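Local coordinates for protein trehalose-6-phosphate phosphatase (Candida albicans, PDB 5DXF) that belongs to glycosyltransferase family 20 and has the two-lobed GT-B architecture of paired Rossmann-like domains, at residues R149-E153 / N154-P158; P231-S235 / E236-C240; V497-E500 / S501-Y504; L508-V512 / Q513-S517. All coordinates share one frame; numbering follows the deposited sequence.

Contact 1. Residues R149-E153 / N154-P158; sequences RKYAE and NVLWP
Tyr-151 O takes two backbone bonds, from Val-155 N at 3.1 Å and Leu-156 N at 3.2 Å, and this marks where helix 147-160 widens into a pi-type turn.

The ring of Tyr-151 carries the side-chain contact. With CG anti to the backbone N (chi1 -174°) it leans along the next turn. Val-155 stands over one face, off-centre, its CB 4.0 Å from the ring centroid in a CH-pi contact; CG2 meets CD1 and CG1 meets CE1. Leu-156 meets the ring obliquely at its CD2 and CE2 atoms, CD1 lying 3.5 Å from Tyr-151 CE2. On another face of the helix Asn-154 and Lys-150 run side by side, ND2 passing 3.8 Å from Lys-150 CB. Glu-153 OE1 comes near Trp-157 CB, while OE2 is held by the hydroxyls of Tyr-206 and Tyr-207.

The side chains follow the change of pitch beneath them. Asn-154 N, one residue before the double bond, still reaches four back, to Lys-150 O; after the widening Trp-157 N reaches five back, to Ala-152 O, at 3.0 Å. Pro-158 has no N-H to give, so its ring CD rather than a donor faces Glu-153 O, and the helix is kinked there. Across the widened turn and the kink together, the short axes of 149-153 and 154-158 lie 29° apart.

In the N-terminal lobe the helix follows edge strand 136-138. Tyr-151 meets Tyr-180 of helix 173-194 edge-to-face, and both Tyr-151 and Leu-156 pack on Leu-247 of helix 244-251.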
loop_
_atom_site.group_PDB
_atom_site.type_symbol
_atom_site.label_atom_id
_atom_site.label_comp_id
_atom_site.label_asym_id
_atom_site.label_seq_id
_atom_site.Cartn_x
_atom_site.Cartn_y
_atom_site.Cartn_z
ATOM N N ARG A 149 -7.803 -0.186 16.244
ATOM C CA ARG A 149 -7.956 -0.261 14.809
ATOM C C ARG A 149 -9.359 0.086 14.333
ATOM O O ARG A 149 -9.604 0.152 13.146
ATOM C CB ARG A 149 -7.587 -1.656 14.325
ATOM C CG ARG A 149 -6.098 -1.919 14.223
ATOM C CD ARG A 149 -5.826 -2.962 13.162
ATOM N NE ARG A 149 -4.415 -3.062 12.825
ATOM C CZ ARG A 149 -3.440 -3.107 13.719
ATOM N NH1 ARG A 149 -3.728 -3.055 15.006
ATOM N NH2 ARG A 149 -2.186 -3.203 13.328
ATOM N N LYS A 150 -10.290 0.273 15.253
ATOM C CA LYS A 150 -11.706 0.331 14.894
ATOM C C LYS A 150 -12.153 1.634 14.240
ATOM O O LYS A 150 -12.840 1.590 13.228
ATOM C CB LYS A 150 -12.578 0.043 16.118
ATOM C CG LYS A 150 -12.588 -1.427 16.504
ATOM C CD LYS A 150 -13.939 -1.887 17.020
ATOM C CE LYS A 150 -13.832 -3.271 17.643
ATOM N NZ LYS A 150 -13.040 -4.205 16.794
ATOM N N TYR A 151 -11.803 2.784 14.788
ATOM C CA TYR A 151 -12.168 4.010 14.098
ATOM C C TYR A 151 -11.467 4.141 12.755
ATOM O O TYR A 151 -12.051 4.569 11.773
ATOM C CB TYR A 151 -11.907 5.252 14.939
ATOM C CG TYR A 151 -12.436 6.480 14.260
ATOM C CD1 TYR A 151 -13.784 6.753 14.250
ATOM C CD2 TYR A 151 -11.595 7.336 13.585
ATOM C CE1 TYR A 151 -14.281 7.862 13.611
ATOM C CE2 TYR A 151 -12.084 8.449 12.939
ATOM C CZ TYR A 151 -13.431 8.705 12.960
ATOM O OH TYR A 151 -13.928 9.809 12.329
ATOM N N ALA A 152 -10.192 3.789 12.733
ATOM C CA ALA A 152 -9.406 3.867 11.526
ATOM C C ALA A 152 -9.911 2.927 10.459
ATOM O O ALA A 152 -9.952 3.282 9.297
ATOM C CB ALA A 152 -7.956 3.572 11.834
ATOM N N GLU A 153 -10.262 1.712 10.851
ATOM C CA GLU A 153 -10.715 0.721 9.888
ATOM C C GLU A 153 -12.197 0.695 9.559
ATOM O O GLU A 153 -12.573 0.369 8.452
ATOM C CB GLU A 153 -10.231 -0.656 10.297
ATOM C CG GLU A 153 -8.739 -0.705 10.554
ATOM C CD GLU A 153 -7.905 -0.442 9.320
ATOM O OE1 GLU A 153 -8.396 -0.639 8.203
ATOM O OE2 GLU A 153 -6.745 -0.039 9.477
ATOM N N ASN A 154 -13.040 1.030 10.521
ATOM C CA ASN A 154 -14.486 0.974 10.315
ATOM C C ASN A 154 -15.076 2.282 9.796
ATOM O O ASN A 154 -16.134 2.280 9.170
ATOM C CB ASN A 154 -15.206 0.576 11.605
ATOM C CG ASN A 154 -14.843 -0.819 12.068
ATOM O OD1 ASN A 154 -14.414 -1.657 11.276
ATOM N ND2 ASN A 154 -15.018 -1.077 13.359
ATOM N N VAL A 155 -14.402 3.397 10.057
ATOM C CA VAL A 155 -14.946 4.696 9.680
ATOM C C VAL A 155 -14.131 5.375 8.584
ATOM O O VAL A 155 -14.659 5.706 7.526
ATOM C CB VAL A 155 -15.034 5.638 10.894
ATOM C CG1 VAL A 155 -15.677 6.953 10.494
ATOM C CG2 VAL A 155 -15.824 4.980 12.013
ATOM N N LEU A 156 -12.841 5.570 8.840
ATOM C CA LEU A 156 -11.982 6.317 7.928
ATOM C C LEU A 156 -11.660 5.560 6.632
ATOM O O LEU A 156 -11.831 6.106 5.540
ATOM C CB LEU A 156 -10.686 6.712 8.647
ATOM C CG LEU A 156 -10.785 7.850 9.675
ATOM C CD1 LEU A 156 -9.531 7.926 10.534
ATOM C CD2 LEU A 156 -11.029 9.182 8.983
ATOM N N TRP A 157 -11.200 4.314 6.757
ATOM C CA TRP A 157 -10.883 3.477 5.596
ATOM C C TRP A 157 -12.038 3.357 4.592
ATOM O O TRP A 157 -11.815 3.547 3.393
ATOM C CB TRP A 157 -10.436 2.075 6.037
ATOM C CG TRP A 157 -10.392 1.063 4.913
ATOM C CD1 TRP A 157 -11.451 0.384 4.370
ATOM C CD2 TRP A 157 -9.231 0.619 4.203
ATOM N NE1 TRP A 157 -11.019 -0.443 3.363
ATOM C CE2 TRP A 157 -9.661 -0.320 3.242
ATOM C CE3 TRP A 157 -7.870 0.922 4.287
ATOM C CZ2 TRP A 157 -8.775 -0.954 2.372
ATOM C CZ3 TRP A 157 -6.997 0.295 3.423
ATOM C CH2 TRP A 157 -7.450 -0.631 2.479
ATOM N N PRO A 158 -13.265 3.028 5.053
ATOM C CA PRO A 158 -14.345 2.926 4.063
ATOM C C PRO A 158 -14.636 4.238 3.348
ATOM O O PRO A 158 -14.852 4.228 2.136
ATOM C CB PRO A 158 -15.555 2.508 4.899
ATOM C CG PRO A 158 -14.979 1.904 6.114
ATOM C CD PRO A 158 -13.750 2.684 6.398
#

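Contact 2. Residues P231-S235 / E236-C240; sequences PFPSS and EYFRC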
loop_
_atom_site.group_PDB
_atom_site.type_symbol
_atom_site.label_atom_id
_atom_site.label_comp_id
_atom_site.label_asym_id
_atom_site.label_seq_id
_atom_site.Cartn_x
_atom_site.Cartn_y
_atom_site.Cartn_z
ATOM N N PRO A 231 -5.867 6.519 -0.387
ATOM C CA PRO A 231 -6.523 7.562 -1.171
ATOM C C PRO A 231 -7.183 8.620 -0.303
ATOM O O PRO A 231 -7.476 8.368 0.847
ATOM C CB PRO A 231 -7.596 6.796 -1.922
ATOM C CG PRO A 231 -7.059 5.428 -2.037
ATOM C CD PRO A 231 -6.297 5.176 -0.785
ATOM N N PHE A 232 -7.382 9.810 -0.846
ATOM C CA PHE A 232 -8.164 10.822 -0.158
ATOM C C PHE A 232 -9.489 11.031 -0.858
ATOM O O PHE A 232 -9.547 11.164 -2.071
ATOM C CB PHE A 232 -7.425 12.144 -0.013
ATOM C CG PHE A 232 -7.863 12.939 1.174
ATOM C CD1 PHE A 232 -7.283 12.741 2.399
ATOM C CD2 PHE A 232 -8.875 13.867 1.065
ATOM C CE1 PHE A 232 -7.692 13.455 3.496
ATOM C CE2 PHE A 232 -9.293 14.591 2.154
ATOM C CZ PHE A 232 -8.701 14.381 3.375
ATOM N N PRO A 233 -10.601 11.022 -0.004
ATOM C CA PRO A 233 -11.883 11.116 -0.716
ATOM C C PRO A 233 -12.321 12.521 -1.096
ATOM O O PRO A 233 -11.893 13.475 -0.472
ATOM C CB PRO A 233 -12.867 10.521 0.270
ATOM C CG PRO A 233 -12.419 11.058 1.561
ATOM C CD PRO A 233 -10.932 10.997 1.509
ATOM N N SER A 234 -13.244 12.615 -2.043
ATOM C CA SER A 234 -13.835 13.863 -2.502
ATOM C C SER A 234 -14.620 14.457 -1.369
ATOM O O SER A 234 -14.963 13.765 -0.429
ATOM C CB SER A 234 -14.807 13.585 -3.632
ATOM O OG SER A 234 -14.575 14.423 -4.733
ATOM N N SER A 235 -14.851 15.758 -1.427
ATOM C CA SER A 235 -15.508 16.464 -0.342
ATOM C C SER A 235 -16.863 15.834 -0.038
ATOM O O SER A 235 -17.305 15.829 1.092
ATOM C CB SER A 235 -15.651 17.955 -0.668
ATOM O OG SER A 235 -16.098 18.155 -1.990
ATOM N N GLU A 236 -17.521 15.306 -1.053
ATOM C CA GLU A 236 -18.822 14.701 -0.869
ATOM C C GLU A 236 -18.796 13.531 0.090
ATOM O O GLU A 236 -19.700 13.384 0.889
ATOM C CB GLU A 236 -19.343 14.178 -2.187
ATOM C CG GLU A 236 -18.865 14.923 -3.397
ATOM C CD GLU A 236 -19.876 14.872 -4.497
ATOM O OE1 GLU A 236 -20.771 15.713 -4.484
ATOM O OE2 GLU A 236 -19.796 13.992 -5.363
ATOM N N TYR A 237 -17.776 12.692 -0.004
ATOM C CA TYR A 237 -17.610 11.560 0.896
ATOM C C TYR A 237 -17.039 11.986 2.241
ATOM O O TYR A 237 -17.418 11.446 3.278
ATOM C CB TYR A 237 -16.713 10.500 0.252
ATOM C CG TYR A 237 -17.488 9.372 -0.379
ATOM C CD1 TYR A 237 -17.921 8.298 0.384
ATOM C CD2 TYR A 237 -17.799 9.384 -1.731
ATOM C CE1 TYR A 237 -18.635 7.264 -0.179
ATOM C CE2 TYR A 237 -18.515 8.352 -2.306
ATOM C CZ TYR A 237 -18.930 7.295 -1.524
ATOM O OH TYR A 237 -19.642 6.267 -2.093
ATOM N N PHE A 238 -16.139 12.963 2.220
ATOM C CA PHE A 238 -15.456 13.382 3.436
ATOM C C PHE A 238 -16.381 14.106 4.414
ATOM O O PHE A 238 -16.168 14.053 5.628
ATOM C CB PHE A 238 -14.259 14.277 3.096
ATOM C CG PHE A 238 -13.364 14.552 4.268
ATOM C CD1 PHE A 238 -12.437 13.608 4.679
ATOM C CD2 PHE A 238 -13.456 15.747 4.966
ATOM C CE1 PHE A 238 -11.616 13.848 5.761
ATOM C CE2 PHE A 238 -12.636 15.993 6.052
ATOM C CZ PHE A 238 -11.715 15.041 6.449
ATOM N N ARG A 239 -17.413 14.747 3.892
ATOM C CA ARG A 239 -18.361 15.501 4.695
ATOM C C ARG A 239 -19.120 14.606 5.663
ATOM O O ARG A 239 -19.613 15.055 6.681
ATOM C CB ARG A 239 -19.331 16.263 3.797
ATOM C CG ARG A 239 -18.720 17.483 3.136
ATOM C CD ARG A 239 -19.655 18.673 3.126
ATOM N NE ARG A 239 -20.853 18.417 2.342
ATOM C CZ ARG A 239 -20.887 18.355 1.022
ATOM N NH1 ARG A 239 -19.784 18.540 0.319
ATOM N NH2 ARG A 239 -22.030 18.109 0.408
ATOM N N CYS A 240 -19.221 13.334 5.326
ATOM C CA CYS A 240 -19.959 12.375 6.118
ATOM C C CYS A 240 -19.399 12.250 7.509
ATOM O O CYS A 240 -20.121 11.990 8.448
ATOM C CB CYS A 240 -19.946 11.021 5.437
ATOM S SG CYS A 240 -20.625 11.062 3.778
#
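Pro-233 is the bump here, and the hollow it fills lies between Tyr-237 and Phe-238 on the first turn of helix 235-238. Its CB rests 3.8 Å from Tyr-237 CB, and its CG sits 4.0 Å from Phe-238 CB, at the edge of the Phe-238 ring and near the ring plane. Another part of the proline is used too: CD lies over one face of the Phe-232 ring, towards the rim. Phe-232 then closes the far end of the groove, touching Phe-238 CE1 with its CZ at 3.8 Å. The two phenyl planes are only 29° apart but slid past each other, with centroids 5.4 Å apart, so they barely overlap.

Ser-234 is the N-cap, which makes the Pro-233/Phe-238 pair a hydrophobic staple, joining the residue before the cap to the fourth residue after it. The serine side chain makes no capping bond. The backbone carbonyl of Ser-234 does the work, accepting from Phe-238 N at 3.0 Å and weakly from Tyr-237 N. Phe-238 CB faces the loop, and CG anti to the backbone N (chi1 -170°) carries the ring alongside Phe-232, with CD1 near Pro-233 CG and Phe-232 CZ.

The outer walls come from helices 262-274 and 244-251 and from the loop residue Tyr-162: Cys-271 touches both phenylalanines, Leu-248 backs Phe-238, and Tyr-162 stacks on Tyr-237.

Contact 3. Residues V497-E500 / S501-Y504; sequences VSLE and SKLY
Leu-499 and Leu-503 make the apolar contact one helical turn apart, with Leu-499 CD1 4.1 Å from Leu-503 CG. The two chains slant across each other instead of running abreast. Leu-499 has its CG anti to the backbone N (chi1 -167°), which swings the branch forward along the helix to meet the next leucine. Leu-503 CG also hangs beside Leu-499 O. On the neighbouring stripe Glu-500 bends at its second torsion (chi2 -51°) and brings OE1 to 3.9 Å from Tyr-504 CB, with the carboxylate plane 66° from the phenol ring. Lys-502 lays its CG near Ser-498 O, then stays extended through CE, bends at the last torsion and leads away from 497-500.

All of this rides on regular alpha-helix, part of helix 493-509, the long helix that leads up to the final helix 512-526 of this GT-B chain. Four successive amides bond to the carbonyls four residues back. Leu-503 N to Leu-499 O (2.9 Å) and Lys-502 N to Ser-498 O (3.0 Å) are nearly straight; Ser-501 N to Val-497 O and Tyr-504 N to Glu-500 O are more bent.

Further out, Ser-498 OG turns back to bond Glu-495 O and Lys-494 O, staying on its own helix. Tyr-504 OH is gripped by Glu-307 and Lys-449, which fixes the far end of the phenol. The buried side of the helix rests on helix 439-447, where Val-445 touches both Glu-500 and Leu-503; Gln-448 and Asn-452 also touch Glu-500, and Ala-470 lies against Leu-503.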
loop_
_atom_site.group_PDB
_atom_site.type_symbol
_atom_site.label_atom_id
_atom_site.label_comp_id
_atom_site.label_asym_id
_atom_site.label_seq_id
_atom_site.Cartn_x
_atom_site.Cartn_y
_atom_site.Cartn_z
ATOM N N VAL A 497 8.597 -7.369 -25.290
ATOM C CA VAL A 497 9.909 -6.857 -24.893
ATOM C C VAL A 497 9.936 -5.329 -24.808
ATOM O O VAL A 497 10.428 -4.774 -23.831
ATOM C CB VAL A 497 11.024 -7.320 -25.857
ATOM C CG1 VAL A 497 12.396 -6.883 -25.340
ATOM C CG2 VAL A 497 10.970 -8.835 -26.057
ATOM N N SER A 498 9.400 -4.652 -25.820
ATOM C CA SER A 498 9.358 -3.190 -25.820
ATOM C C SER A 498 8.568 -2.635 -24.636
ATOM O O SER A 498 9.056 -1.758 -23.908
ATOM C CB SER A 498 8.765 -2.672 -27.134
ATOM O OG SER A 498 7.446 -3.152 -27.328
ATOM N N LEU A 499 7.354 -3.145 -24.449
ATOM C CA LEU A 499 6.495 -2.680 -23.366
ATOM C C LEU A 499 7.161 -2.899 -22.009
ATOM O O LEU A 499 7.161 -2.008 -21.149
ATOM C CB LEU A 499 5.140 -3.387 -23.419
ATOM C CG LEU A 499 4.030 -2.797 -22.550
ATOM C CD1 LEU A 499 4.126 -1.281 -22.533
ATOM C CD2 LEU A 499 2.675 -3.239 -23.073
ATOM N N GLU A 500 7.747 -4.078 -21.831
ATOM C CA GLU A 500 8.462 -4.377 -20.598
ATOM C C GLU A 500 9.658 -3.452 -20.419
ATOM O O GLU A 500 9.986 -3.098 -19.296
ATOM C CB GLU A 500 8.922 -5.832 -20.563
ATOM C CG GLU A 500 8.445 -6.600 -19.336
ATOM C CD GLU A 500 8.730 -5.890 -18.029
ATOM O OE1 GLU A 500 9.916 -5.702 -17.685
ATOM O OE2 GLU A 500 7.757 -5.523 -17.339
ATOM N N SER A 501 10.311 -3.068 -21.514
ATOM C CA SER A 501 11.412 -2.117 -21.424
ATOM C C SER A 501 10.887 -0.820 -20.830
ATOM O O SER A 501 11.324 -0.395 -19.748
ATOM C CB SER A 501 12.051 -1.858 -22.790
ATOM O OG SER A 501 13.160 -0.982 -22.662
ATOM N N LYS A 502 9.924 -0.225 -21.536
ATOM C CA LYS A 502 9.294 1.030 -21.128
ATOM C C LYS A 502 8.891 1.031 -19.656
ATOM O O LYS A 502 9.292 1.917 -18.887
ATOM C CB LYS A 502 8.064 1.309 -22.001
ATOM C CG LYS A 502 8.361 1.384 -23.492
ATOM C CD LYS A 502 7.094 1.551 -24.317
ATOM C CE LYS A 502 7.428 1.664 -25.799
ATOM N NZ LYS A 502 7.015 2.969 -26.389
ATOM N N LEU A 503 8.113 0.024 -19.268
ATOM C CA LEU A 503 7.636 -0.090 -17.894
ATOM C C LEU A 503 8.772 -0.296 -16.898
ATOM O O LEU A 503 8.720 0.211 -15.781
ATOM C CB LEU A 503 6.642 -1.243 -17.762
ATOM C CG LEU A 503 5.374 -1.155 -18.604
ATOM C CD1 LEU A 503 4.521 -2.395 -18.393
ATOM C CD2 LEU A 503 4.599 0.102 -18.257
ATOM N N TYR A 504 9.796 -1.038 -17.303
ATOM C CA TYR A 504 10.904 -1.352 -16.408
ATOM C C TYR A 504 11.694 -0.099 -16.073
ATOM O O TYR A 504 11.887 0.211 -14.897
ATOM C CB TYR A 504 11.816 -2.413 -17.019
ATOM C CG TYR A 504 12.934 -2.875 -16.117
ATOM C CD1 TYR A 504 12.689 -3.734 -15.053
ATOM C CD2 TYR A 504 14.236 -2.461 -16.338
ATOM C CE1 TYR A 504 13.720 -4.161 -14.228
ATOM C CE2 TYR A 504 15.269 -2.880 -15.525
ATOM C CZ TYR A 504 15.009 -3.728 -14.473
ATOM O OH TYR A 504 16.049 -4.135 -13.672
#

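Contact 4. Residues L508-V512 / Q513-S517; sequences LSNTV and QNWTS
The Asn-510 amide slants across the base of the Trp-515 side chain, its plane 67° from the indole and its OD1 3.5 Å from Trp-515 CB, where helix 512-526 starts from its Thr-511 N-cap. Beyond these segments Phe-227 meets the indole edge-to-face, Trp-202 packs against it with planes about 30° apart, and NE1 bonds Leu-297 O, so the ring is anchored in the N-terminal lobe.

Trp-515 N bonds to Thr-511 O at 3.0 Å, closing the first turn. Gln-513, bent at chi2, folds back along Val-512 so that its OE1 comes 3.3 Å from Val-512 CG1; its NE2 is held by Asp-302. Helix 66-76 covers this flank, with Phe-74 touching Gln-513 and Thr-516.

The cap itself is made by a hydroxyl. Thr-511 OG1 is set between the backbone N and the carbonyl carbon (chi1 71°), turned toward Asn-514 N. It accepts from that amide at 2.8 Å, nearly straight, and gives its own proton weakly to Gln-513 OE1 at 3.2 Å.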
loop_
_atom_site.group_PDB
_atom_site.type_symbol
_atom_site.label_atom_id
_atom_site.label_comp_id
_atom_site.label_asym_id
_atom_site.label_seq_id
_atom_site.Cartn_x
_atom_site.Cartn_y
_atom_site.Cartn_z
ATOM N N LEU A 508 12.073 1.896 -12.592
ATOM C CA LEU A 508 13.420 2.161 -12.152
ATOM C C LEU A 508 13.625 3.654 -11.953
ATOM O O LEU A 508 14.501 4.078 -11.215
ATOM C CB LEU A 508 14.408 1.578 -13.144
ATOM C CG LEU A 508 14.892 0.168 -12.799
ATOM C CD1 LEU A 508 13.927 -0.897 -13.283
ATOM C CD2 LEU A 508 16.280 -0.083 -13.347
ATOM N N SER A 509 12.815 4.448 -12.636
ATOM C CA SER A 509 12.866 5.894 -12.512
ATOM C C SER A 509 12.570 6.350 -11.097
ATOM O O SER A 509 13.207 7.260 -10.589
ATOM C CB SER A 509 11.849 6.521 -13.448
ATOM O OG SER A 509 12.492 7.184 -14.507
ATOM N N ASN A 510 11.594 5.731 -10.454
ATOM C CA ASN A 510 11.331 6.043 -9.067
ATOM C C ASN A 510 11.671 4.868 -8.166
ATOM O O ASN A 510 10.950 3.893 -8.107
ATOM C CB ASN A 510 9.864 6.441 -8.910
ATOM C CG ASN A 510 9.555 7.032 -7.555
ATOM O OD1 ASN A 510 10.300 7.843 -7.031
ATOM N ND2 ASN A 510 8.435 6.629 -6.986
ATOM N N THR A 511 12.762 4.985 -7.432
ATOM C CA THR A 511 13.113 3.980 -6.443
ATOM C C THR A 511 12.506 4.426 -5.130
ATOM O O THR A 511 12.142 5.600 -4.990
ATOM C CB THR A 511 14.635 3.826 -6.298
ATOM O OG1 THR A 511 15.155 4.991 -5.651
ATOM C CG2 THR A 511 15.292 3.683 -7.668
ATOM N N VAL A 512 12.377 3.515 -4.170
ATOM C CA VAL A 512 11.922 3.939 -2.848
ATOM C C VAL A 512 12.935 5.005 -2.356
ATOM O O VAL A 512 12.539 6.117 -2.029
ATOM C CB VAL A 512 11.764 2.749 -1.837
ATOM C CG1 VAL A 512 13.119 2.137 -1.451
ATOM C CG2 VAL A 512 10.970 3.198 -0.593
ATOM N N GLN A 513 14.234 4.690 -2.404
ATOM C CA GLN A 513 15.304 5.559 -1.900
ATOM C C GLN A 513 15.210 6.990 -2.443
ATOM O O GLN A 513 15.252 7.970 -1.680
ATOM C CB GLN A 513 16.679 4.952 -2.225
ATOM C CG GLN A 513 16.918 3.571 -1.603
ATOM C CD GLN A 513 16.402 2.433 -2.475
ATOM O OE1 GLN A 513 15.727 2.660 -3.480
ATOM N NE2 GLN A 513 16.733 1.204 -2.097
ATOM N N ASN A 514 15.045 7.109 -3.752
ATOM C CA ASN A 514 14.961 8.419 -4.367
ATOM C C ASN A 514 13.664 9.123 -3.985
ATOM O O ASN A 514 13.625 10.348 -3.916
ATOM C CB ASN A 514 15.086 8.319 -5.896
ATOM C CG ASN A 514 14.906 9.664 -6.585
ATOM O OD1 ASN A 514 13.856 9.939 -7.164
ATOM N ND2 ASN A 514 15.933 10.510 -6.523
ATOM N N TRP A 515 12.581 8.365 -3.866
ATOM C CA TRP A 515 11.310 8.936 -3.459
ATOM C C TRP A 515 11.432 9.448 -2.049
ATOM O O TRP A 515 11.014 10.548 -1.735
ATOM C CB TRP A 515 10.199 7.890 -3.556
ATOM C CG TRP A 515 8.911 8.255 -2.872
ATOM C CD1 TRP A 515 7.823 8.825 -3.439
ATOM C CD2 TRP A 515 8.578 8.049 -1.499
ATOM N NE1 TRP A 515 6.839 9.001 -2.513
ATOM C CE2 TRP A 515 7.279 8.528 -1.310
ATOM C CE3 TRP A 515 9.255 7.505 -0.412
ATOM C CZ2 TRP A 515 6.644 8.482 -0.081
ATOM C CZ3 TRP A 515 8.632 7.462 0.798
ATOM C CH2 TRP A 515 7.338 7.943 0.961
ATOM N N THR A 516 12.039 8.649 -1.195
ATOM C CA THR A 516 12.203 9.051 0.184
ATOM C C THR A 516 13.128 10.258 0.313
ATOM O O THR A 516 12.864 11.173 1.075
ATOM C CB THR A 516 12.527 7.864 1.134
ATOM O OG1 THR A 516 13.537 8.237 2.072
ATOM C CG2 THR A 516 12.949 6.613 0.374
ATOM N N SER A 517 14.208 10.272 -0.451
ATOM C CA SER A 517 15.105 11.418 -0.447
ATOM C C SER A 517 14.474 12.706 -0.973
ATOM O O SER A 517 14.573 13.746 -0.351
ATOM C CB SER A 517 16.352 11.077 -1.263
ATOM O OG SER A 517 17.033 12.233 -1.702
#

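Contacts 1 and 2 are neighbours in the N-terminal lobe, with centres about 14 Å apart and nearest atoms about 5 Å apart. They do not touch, but helix 244-251 serves both, Leu-247 packing on contact 1 and Leu-248 on contact 2, and Pro-233 rests on Val-159 and Phe-160, just past contact 1 on its own helix. Contacts 3 and 4 follow each other along the last two helices, centres about 19 Å apart. Contact 3 belongs to the C-terminal lobe, about 38 Å from contact 1 between centres. Contact 4 is where the chain crosses back onto the N-terminal lobe, as in GT-B folds, and its nearest atoms come about 13 Å from contact 2.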